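Exopolygalacturonase (PDB 2UVF) is a periplasmic family 28 glycoside hydrolase that probably trims polygalacturonate, the acidic backbone of pectin, from the chain end. Local coordinates at residues 201-206 / 261-266; 241-246 / 333-338; 253-258 / 359-364. All coordinates share one frame; numbering follows the deposited sequence. Where two conformers were deposited one is given.

Contact 1. Residues 201-206 / 261-266; sequences LWLKSD and IRITGS
L203 meets I261 and I263 in a contact made without any hydrogen bond, and it illustrates how the turns of a solenoid are sealed on the inside by aliphatic groups. The apolar part centres on one methyl of L203. Its CD1 lies 3.7 Å from CG2 of I261, and the same CD1 is 3.7 Å from CD1 of I263, so a single branch bridges two residues that project from the same side of their strand. I263 makes the approach with its far end: CG1 stands beside the backbone N (chi1 -43°) and the chain then runs out fully extended (chi2 180°), carrying its terminal methyl to the leucine. I261 instead touches L203 with its short branch.

A second kind of contact sets side chain against backbone. The other branch of I261 lies along the chain that follows L203, with CG1 3.9 Å from the carbonyl O of K204 and 4.3 Å from CA of S205. One isoleucine therefore covers both a leucine methyl and the peptide chain next to it, its two branches dividing the work.

The polar ends beside this apolar patch are served by other parts of the fold. K204 NZ bonds to the carbonyl O of I180, S205 OG to the backbone N of R259, and D206 OD1 to N260 ND2. L203 also packs on I180 of helix 173-181 and on I245, whereas I263 continues the apolar layer to L344 and F347. Aliphatic side chains stacked in the interior from coil to coil, beside a helix near the N-terminal end of the stack, are characteristic of the parallel beta-helix of the pectate lyase-like superfamily, to which family 28 belongs.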
loop_
_atom_site.group_PDB
_atom_site.type_symbol
_atom_site.label_atom_id
_atom_site.label_comp_id
_atom_site.label_asym_id
_atom_site.label_seq_id
_atom_site.Cartn_x
_atom_site.Cartn_y
_atom_site.Cartn_z
ATOM N N LEU A 201 -10.966 -15.554 -11.141
ATOM C CA LEU A 201 -11.075 -16.696 -10.239
ATOM C C LEU A 201 -11.713 -16.185 -8.957
ATOM O O LEU A 201 -11.646 -15.001 -8.670
ATOM C CB LEU A 201 -9.693 -17.295 -9.936
ATOM C CG LEU A 201 -8.774 -17.653 -11.114
ATOM C CD1 LEU A 201 -7.313 -17.697 -10.668
ATOM C CD2 LEU A 201 -9.176 -18.971 -11.803
ATOM N N TRP A 202 -12.337 -17.077 -8.194
ATOM C CA TRP A 202 -13.134 -16.677 -7.046
ATOM C C TRP A 202 -12.700 -17.503 -5.852
ATOM O O TRP A 202 -12.836 -18.730 -5.844
ATOM C CB TRP A 202 -14.633 -16.852 -7.337
ATOM C CG TRP A 202 -15.055 -16.191 -8.617
ATOM C CD1 TRP A 202 -14.962 -16.714 -9.884
ATOM C CD2 TRP A 202 -15.615 -14.882 -8.761
ATOM N NE1 TRP A 202 -15.427 -15.802 -10.808
ATOM C CE2 TRP A 202 -15.832 -14.669 -10.148
ATOM C CE3 TRP A 202 -15.949 -13.865 -7.858
ATOM C CZ2 TRP A 202 -16.378 -13.476 -10.654
ATOM C CZ3 TRP A 202 -16.500 -12.677 -8.364
ATOM C CH2 TRP A 202 -16.710 -12.503 -9.751
ATOM N N LEU A 203 -12.145 -16.824 -4.854
ATOM C CA LEU A 203 -11.593 -17.494 -3.693
ATOM C C LEU A 203 -12.701 -17.736 -2.689
ATOM O O LEU A 203 -13.821 -17.241 -2.842
ATOM C CB LEU A 203 -10.467 -16.657 -3.054
ATOM C CG LEU A 203 -9.210 -16.311 -3.867
ATOM C CD1 LEU A 203 -8.262 -15.503 -3.029
ATOM C CD2 LEU A 203 -8.499 -17.546 -4.385
ATOM N N LYS A 204 -12.380 -18.511 -1.665
ATOM C CA LYS A 204 -13.319 -18.780 -0.591
ATOM C C LYS A 204 -12.556 -18.807 0.718
ATOM O O LYS A 204 -11.315 -18.883 0.725
ATOM C CB LYS A 204 -14.044 -20.103 -0.809
ATOM C CG LYS A 204 -13.131 -21.325 -0.943
ATOM C CD LYS A 204 -13.710 -22.480 -0.145
ATOM C CE LYS A 204 -13.058 -23.794 -0.497
ATOM N NZ LYS A 204 -13.752 -24.425 -1.658
ATOM N N SER A 205 -13.315 -18.735 1.811
ATOM C CA SER A 205 -12.780 -18.741 3.164
ATOM C C SER A 205 -11.863 -19.939 3.470
ATOM O O SER A 205 -11.945 -20.987 2.818
ATOM C CB SER A 205 -13.932 -18.670 4.165
ATOM O OG SER A 205 -14.700 -17.493 3.929
ATOM N N ASP A 206 -10.990 -19.749 4.463
ATOM C CA ASP A 206 -10.092 -20.797 4.980
ATOM C C ASP A 206 -9.290 -21.529 3.902
ATOM O O ASP A 206 -9.390 -22.756 3.758
ATOM C CB ASP A 206 -10.873 -21.773 5.876
ATOM C CG ASP A 206 -11.501 -21.082 7.065
ATOM O OD1 ASP A 206 -10.756 -20.515 7.892
ATOM O OD2 ASP A 206 -12.742 -21.097 7.181
ATOM N N ILE A 261 -8.268 -15.674 4.530
ATOM C CA ILE A 261 -7.762 -15.868 3.153
ATOM C C ILE A 261 -6.281 -15.472 3.014
ATOM O O ILE A 261 -5.862 -14.420 3.482
ATOM C CB ILE A 261 -8.629 -15.136 2.067
ATOM C CG1 ILE A 261 -10.114 -15.536 2.202
ATOM C CG2 ILE A 261 -8.102 -15.438 0.692
ATOM C CD1 ILE A 261 -11.080 -14.769 1.318
ATOM N N ARG A 262 -5.512 -16.322 2.340
ATOM C CA ARG A 262 -4.057 -16.186 2.253
ATOM C C ARG A 262 -3.587 -16.369 0.817
ATOM O O ARG A 262 -4.000 -17.311 0.138
ATOM C CB ARG A 262 -3.358 -17.222 3.147
ATOM C CG ARG A 262 -3.611 -17.049 4.636
ATOM C CD ARG A 262 -2.965 -18.151 5.423
ATOM N NE ARG A 262 -1.620 -17.789 5.851
ATOM C CZ ARG A 262 -0.492 -18.196 5.285
ATOM N NH1 ARG A 262 -0.505 -19.012 4.238
ATOM N NH2 ARG A 262 0.660 -17.785 5.784
ATOM N N ILE A 263 -2.723 -15.462 0.359
ATOM C CA ILE A 263 -2.113 -15.569 -0.966
ATOM C C ILE A 263 -0.606 -15.340 -0.826
ATOM O O ILE A 263 -0.179 -14.296 -0.325
ATOM C CB ILE A 263 -2.757 -14.585 -1.974
ATOM C CG1 ILE A 263 -4.282 -14.585 -1.800
ATOM C CG2 ILE A 263 -2.290 -14.905 -3.406
ATOM C CD1 ILE A 263 -5.035 -13.662 -2.726
ATOM N N THR A 264 0.197 -16.313 -1.265
ATOM C CA THR A 264 1.614 -16.359 -0.877
ATOM C C THR A 264 2.469 -16.944 -1.991
ATOM O O THR A 264 1.971 -17.293 -3.057
ATOM C CB THR A 264 1.837 -17.225 0.414
ATOM O OG1 THR A 264 1.433 -18.571 0.150
ATOM C CG2 THR A 264 1.060 -16.689 1.622
ATOM N N GLY A 265 3.763 -17.056 -1.729
ATOM C CA GLY A 265 4.696 -17.658 -2.665
ATOM C C GLY A 265 5.405 -16.571 -3.441
ATOM O O GLY A 265 4.882 -15.454 -3.573
ATOM N N SER A 266 6.584 -16.903 -3.961
ATOM C CA SER A 266 7.406 -15.951 -4.690
ATOM C C SER A 266 7.046 -15.804 -6.162
ATOM O O SER A 266 7.776 -15.152 -6.911
ATOM C CB SER A 266 8.886 -16.303 -4.532
ATOM O OG SER A 266 9.222 -17.447 -5.286
#

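Contact 2. Residues 241-246 / 333-338; sequences PASLIN and LMTLRG. With SO4 (sulfate ion), chain D.
I245 and M334 are bridge partners on neighbouring parallel strands, and their side chains run side by side on one face. Followed outward, M334 shows what such a pairing offers. Its CB passes 4.0 Å from the carbonyl O of I245. CG leaves anti to the backbone N (chi1 -167°) and lies 3.7 Å from that same O of I245, with CB of I245 more distant. SD packs on the end of I263. A turn about the CG-SD bond (chi3 -68°) brings CE to 4.0 Å from CD1 of I245. Both residues also pack on I269.

The backbone gives the reason for this register. I245 N donates to L333 O over 3.1 Å, and I245 O receives T335 N at 3.0 Å. One residue thus grips those before and after its partner, as parallel pairing requires.

On the face of T335 and N246, T335 OG1 meets OG of S243, from the loop just before the strand, in a short hydrogen bond of 2.5 Å. The amide of N246 folds back on S243: OD1 takes S243 N on a lone pair, 3.0 Å away, and ND2 reaches S243 O from above the carbonyl plane. That ND2 also bonds to L201 O, so the buried amide ties the loop before strand 245-247 to the preceding coil. Farther along the strand, NH1 of R337 bonds to O2 of a sulfate, 3.1 Å, and NH2 makes a weak bond to O4; the ion, probably from the crystallisation liquor, is also bound by R231 N. Successive coils joined by such parallel ladders are the hallmark of a parallel beta-helix, right-handed in this family.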
loop_
_atom_site.group_PDB
_atom_site.type_symbol
_atom_site.label_atom_id
_atom_site.label_comp_id
_atom_site.label_asym_id
_atom_site.label_seq_id
_atom_site.Cartn_x
_atom_site.Cartn_y
_atom_site.Cartn_z
ATOM N N PRO A 241 -16.132 -5.039 -13.671
ATOM C CA PRO A 241 -15.937 -6.458 -13.844
ATOM C C PRO A 241 -15.144 -7.057 -12.682
ATOM O O PRO A 241 -14.600 -6.315 -11.841
ATOM C CB PRO A 241 -15.143 -6.542 -15.146
ATOM C CG PRO A 241 -14.389 -5.276 -15.218
ATOM C CD PRO A 241 -15.283 -4.247 -14.581
ATOM N N ALA A 242 -15.099 -8.389 -12.639
ATOM C CA ALA A 242 -14.243 -9.101 -11.729
ATOM C C ALA A 242 -12.760 -8.802 -12.037
ATOM O O ALA A 242 -12.375 -8.585 -13.191
ATOM C CB ALA A 242 -14.506 -10.599 -11.825
ATOM N N SER A 243 -11.952 -8.777 -10.974
ATOM C CA SER A 243 -10.498 -8.760 -11.084
ATOM C C SER A 243 -10.003 -10.144 -11.475
ATOM O O SER A 243 -10.793 -11.087 -11.576
ATOM C CB SER A 243 -9.883 -8.349 -9.740
ATOM O OG SER A 243 -10.356 -7.072 -9.326
ATOM N N LEU A 244 -8.692 -10.271 -11.670
ATOM C CA LEU A 244 -8.077 -11.558 -11.922
ATOM C C LEU A 244 -8.289 -12.498 -10.728
ATOM O O LEU A 244 -8.596 -13.678 -10.901
ATOM C CB LEU A 244 -6.583 -11.379 -12.228
ATOM C CG LEU A 244 -5.778 -12.572 -12.748
ATOM C CD1 LEU A 244 -6.389 -13.116 -14.058
ATOM C CD2 LEU A 244 -4.296 -12.212 -12.934
ATOM N N ILE A 245 -8.120 -11.967 -9.520
ATOM C CA ILE A 245 -8.353 -12.738 -8.302
ATOM C C ILE A 245 -9.350 -11.996 -7.450
ATOM O O ILE A 245 -9.222 -10.787 -7.225
ATOM C CB ILE A 245 -7.050 -13.023 -7.498
ATOM C CG1 ILE A 245 -6.071 -13.845 -8.335
ATOM C CG2 ILE A 245 -7.363 -13.728 -6.162
ATOM C CD1 ILE A 245 -4.634 -13.550 -8.051
ATOM N N ASN A 246 -10.361 -12.726 -6.997
ATOM C CA ASN A 246 -11.463 -12.129 -6.259
ATOM C C ASN A 246 -11.763 -12.852 -4.964
ATOM O O ASN A 246 -11.601 -14.053 -4.874
ATOM C CB ASN A 246 -12.737 -12.164 -7.101
ATOM C CG ASN A 246 -12.578 -11.505 -8.425
ATOM O OD1 ASN A 246 -12.741 -10.303 -8.537
ATOM N ND2 ASN A 246 -12.289 -12.292 -9.451
ATOM N N LEU A 333 -6.345 -6.021 -10.577
ATOM C CA LEU A 333 -5.628 -7.277 -10.422
ATOM C C LEU A 333 -6.240 -8.177 -9.339
ATOM O O LEU A 333 -6.381 -9.383 -9.524
ATOM C CB LEU A 333 -4.137 -7.009 -10.163
ATOM C CG LEU A 333 -3.250 -8.246 -10.317
ATOM C CD1 LEU A 333 -2.186 -8.052 -11.406
ATOM C CD2 LEU A 333 -2.660 -8.646 -8.971
ATOM N N MET A 334 -6.610 -7.586 -8.210
ATOM C CA MET A 334 -7.089 -8.352 -7.072
ATOM C C MET A 334 -8.098 -7.515 -6.318
ATOM O O MET A 334 -7.854 -6.354 -6.054
ATOM C CB MET A 334 -5.936 -8.739 -6.144
ATOM C CG MET A 334 -6.315 -9.779 -5.120
ATOM S SD MET A 334 -5.014 -10.216 -3.963
ATOM C CE MET A 334 -3.833 -11.050 -5.028
ATOM N N THR A 335 -9.244 -8.102 -5.995
ATOM C CA THR A 335 -10.253 -7.396 -5.219
ATOM C C THR A 335 -10.818 -8.316 -4.164
ATOM O O THR A 335 -11.551 -9.234 -4.474
ATOM C CB THR A 335 -11.395 -6.841 -6.109
ATOM O OG1 THR A 335 -10.836 -5.965 -7.096
ATOM C CG2 THR A 335 -12.418 -6.079 -5.264
ATOM N N LEU A 336 -10.468 -8.053 -2.911
ATOM C CA LEU A 336 -10.917 -8.880 -1.812
ATOM C C LEU A 336 -11.818 -8.026 -0.982
ATOM O O LEU A 336 -11.398 -6.990 -0.481
ATOM C CB LEU A 336 -9.738 -9.382 -0.970
ATOM C CG LEU A 336 -8.527 -9.918 -1.731
ATOM C CD1 LEU A 336 -7.406 -10.086 -0.719
ATOM C CD2 LEU A 336 -8.821 -11.218 -2.501
ATOM N N ARG A 337 -13.062 -8.478 -0.841
ATOM C CA ARG A 337 -14.105 -7.693 -0.190
ATOM C C ARG A 337 -14.805 -8.497 0.921
ATOM O O ARG A 337 -15.122 -9.682 0.746
ATOM C CB ARG A 337 -15.115 -7.203 -1.225
ATOM C CG ARG A 337 -16.097 -6.188 -0.668
ATOM C CD ARG A 337 -17.051 -5.672 -1.717
ATOM N NE ARG A 337 -17.979 -6.697 -2.189
ATOM C CZ ARG A 337 -19.078 -6.435 -2.897
ATOM N NH1 ARG A 337 -19.400 -5.188 -3.195
ATOM N NH2 ARG A 337 -19.872 -7.420 -3.283
ATOM N N GLY A 338 -15.030 -7.841 2.054
ATOM C CA GLY A 338 -15.670 -8.465 3.211
ATOM C C GLY A 338 -14.864 -9.497 3.969
ATOM O O GLY A 338 -15.426 -10.209 4.796
HETATM S S SO4 D . -22.540 -5.874 -5.522
HETATM O O1 SO4 D . -22.004 -6.956 -6.352
HETATM O O2 SO4 D . -21.571 -4.779 -5.345
HETATM O O3 SO4 D . -23.746 -5.325 -6.160
HETATM O O4 SO4 D . -22.895 -6.470 -4.228
#

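Contact 3. Residues 253-258 / 359-364; sequences SKPGTF and NLENHN
This is a surface contact in which P255 and S253, on the loop between strands 245-247 and 258-264, meet E361 just after strand 357-360, with a CH-pi contact of P255 to H363 beside it. CB of P255 sits over the middle of the H363 ring, 3.8 Å from its centroid and only 8° off the normal. Bonding of H363 NE2 to E419 OE1 helps to fix the ring that the proline covers. Alongside, CG of P255 makes a tight approach of 3.1 Å to the carbonyl O of E361.

The proline is presented by a type II turn from K254 to T257. K254 O accepts both T257 N, at 3.0 Å, and T257 OG1, at 2.6 Å, while G256 takes the positive phi of 116° that this turn demands.

At the other end, S253 OG donates to E361 OE2 on its syn side, tilted out of the carboxylate plane. This bond is doubtful, because S253 CB would lie only 2.8 Å from the same OE2 of E361, and the glutamate was deposited in two conformers. A turn between two strands of one coil packed on that of a later coil typifies loops stacked outside a parallel beta-helix.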
loop_
_atom_site.group_PDB
_atom_site.type_symbol
_atom_site.label_atom_id
_atom_site.label_comp_id
_atom_site.label_asym_id
_atom_site.label_seq_id
_atom_site.Cartn_x
_atom_site.Cartn_y
_atom_site.Cartn_z
ATOM N N SER A 253 -20.955 -6.939 1.228
ATOM C CA SER A 253 -19.591 -6.471 1.459
ATOM C C SER A 253 -19.116 -6.630 2.905
ATOM O O SER A 253 -17.931 -6.448 3.184
ATOM C CB SER A 253 -19.437 -5.029 0.982
ATOM O OG SER A 253 -20.462 -4.201 1.503
ATOM N N LYS A 254 -20.040 -7.004 3.793
ATOM C CA LYS A 254 -19.841 -7.018 5.251
ATOM C C LYS A 254 -18.636 -7.850 5.704
ATOM O O LYS A 254 -18.521 -9.027 5.340
ATOM C CB LYS A 254 -21.116 -7.516 5.965
ATOM C CG LYS A 254 -21.416 -6.808 7.312
ATOM C CD LYS A 254 -21.937 -7.780 8.365
ATOM C CE LYS A 254 -20.786 -8.307 9.245
ATOM N NZ LYS A 254 -21.155 -9.496 10.080
ATOM N N PRO A 255 -17.736 -7.237 6.503
ATOM C CA PRO A 255 -16.534 -7.918 6.987
ATOM C C PRO A 255 -16.846 -9.179 7.808
ATOM O O PRO A 255 -17.510 -9.097 8.827
ATOM C CB PRO A 255 -15.827 -6.850 7.828
ATOM C CG PRO A 255 -16.414 -5.550 7.407
ATOM C CD PRO A 255 -17.803 -5.837 6.958
ATOM N N GLY A 256 -16.349 -10.326 7.357
ATOM C CA GLY A 256 -16.732 -11.622 7.899
ATOM C C GLY A 256 -17.446 -12.499 6.877
ATOM O O GLY A 256 -17.645 -13.689 7.115
ATOM N N THR A 257 -17.813 -11.915 5.731
ATOM C CA THR A 257 -18.455 -12.643 4.635
ATOM C C THR A 257 -17.552 -13.782 4.189
ATOM O O THR A 257 -18.011 -14.905 3.926
ATOM C CB THR A 257 -18.779 -11.698 3.456
ATOM O OG1 THR A 257 -19.790 -10.766 3.866
ATOM C CG2 THR A 257 -19.277 -12.464 2.258
ATOM N N PHE A 258 -16.258 -13.473 4.122
ATOM C CA PHE A 258 -15.212 -14.474 4.017
ATOM C C PHE A 258 -14.357 -14.400 5.269
ATOM O O PHE A 258 -14.486 -13.470 6.062
ATOM C CB PHE A 258 -14.364 -14.238 2.775
ATOM C CG PHE A 258 -15.152 -14.176 1.512
ATOM C CD1 PHE A 258 -15.514 -15.347 0.845
ATOM C CD2 PHE A 258 -15.531 -12.951 0.979
ATOM C CE1 PHE A 258 -16.243 -15.299 -0.318
ATOM C CE2 PHE A 258 -16.252 -12.888 -0.191
ATOM C CZ PHE A 258 -16.605 -14.068 -0.852
ATOM N N ASN A 359 -8.493 -3.982 -1.252
ATOM C CA ASN A 359 -9.113 -4.515 -0.052
ATOM C C ASN A 359 -10.290 -3.635 0.242
ATOM O O ASN A 359 -10.135 -2.430 0.454
ATOM C CB ASN A 359 -8.159 -4.460 1.138
ATOM C CG ASN A 359 -6.974 -5.339 0.957
ATOM O OD1 ASN A 359 -6.986 -6.493 1.374
ATOM N ND2 ASN A 359 -5.944 -4.817 0.287
ATOM N N LEU A 360 -11.475 -4.233 0.206
ATOM C CA LEU A 360 -12.707 -3.493 0.419
ATOM C C LEU A 360 -13.431 -4.089 1.625
ATOM O O LEU A 360 -13.762 -5.275 1.636
ATOM C CB LEU A 360 -13.582 -3.510 -0.850
ATOM C CG LEU A 360 -13.063 -2.819 -2.135
ATOM C CD1 LEU A 360 -14.087 -2.941 -3.217
ATOM C CD2 LEU A 360 -12.648 -1.336 -1.950
ATOM N N GLU A 361 -13.645 -3.266 2.650
ATOM C CA GLU A 361 -14.359 -3.711 3.824
ATOM C C GLU A 361 -13.745 -4.956 4.493
ATOM O O GLU A 361 -14.453 -5.785 4.993
ATOM C CB GLU A 361 -15.873 -3.881 3.526
ATOM C CG GLU A 361 -16.683 -2.602 3.596
ATOM C CD GLU A 361 -18.158 -2.747 3.252
ATOM O OE1 GLU A 361 -19.020 -2.903 4.134
ATOM O OE2 GLU A 361 -18.497 -2.683 2.070
ATOM N N ASN A 362 -12.413 -4.989 4.559
ATOM C CA ASN A 362 -11.701 -6.061 5.237
ATOM C C ASN A 362 -11.294 -5.682 6.659
ATOM O O ASN A 362 -11.179 -4.493 7.001
ATOM C CB ASN A 362 -10.458 -6.460 4.447
ATOM C CG ASN A 362 -10.784 -7.027 3.108
ATOM O OD1 ASN A 362 -11.946 -7.303 2.811
ATOM N ND2 ASN A 362 -9.772 -7.215 2.282
ATOM N N HIS A 363 -11.108 -6.711 7.489
ATOM C CA HIS A 363 -10.461 -6.552 8.764
ATOM C C HIS A 363 -9.238 -7.434 8.763
ATOM O O HIS A 363 -9.246 -8.497 8.130
ATOM C CB HIS A 363 -11.369 -6.983 9.925
ATOM C CG HIS A 363 -12.515 -6.062 10.185
ATOM N ND1 HIS A 363 -13.522 -6.375 11.070
ATOM C CD2 HIS A 363 -12.839 -4.860 9.651
ATOM C CE1 HIS A 363 -14.400 -5.387 11.095
ATOM N NE2 HIS A 363 -14.012 -4.459 10.238
ATOM N N ASN A 364 -8.211 -7.000 9.495
ATOM C CA ASN A 364 -7.003 -7.793 9.761
ATOM C C ASN A 364 -6.290 -8.255 8.499
ATOM O O ASN A 364 -6.197 -9.448 8.234
ATOM C CB ASN A 364 -7.340 -8.986 10.669
ATOM C CG ASN A 364 -8.218 -8.591 11.836
ATOM O OD1 ASN A 364 -8.131 -7.458 12.347
ATOM N ND2 ASN A 364 -9.105 -9.507 12.246
#

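How the contacts relate
From the N terminus, residues 201-206, 241-246 and 253-258 come first, and their partners follow in the same order. Contact 1 closes at 261-266, contact 2 at 333-338 after the helical excursion of 301-328, and contact 3 at 359-364. None is nested within another: every pair crosses, as expected when coils are stacked in sequence. The contacts also touch directly. L203 N probably bonds to N246 O, joining contacts 1 and 2, while L336 O with L360 N and G338 O with G256 N tie contact 2 to contact 3. Together they link strands 194-202, 245-247, 334-339 and 357-360 with strand 258-264 of contact 1, and loop 253-258 with the residues after strand 357-360.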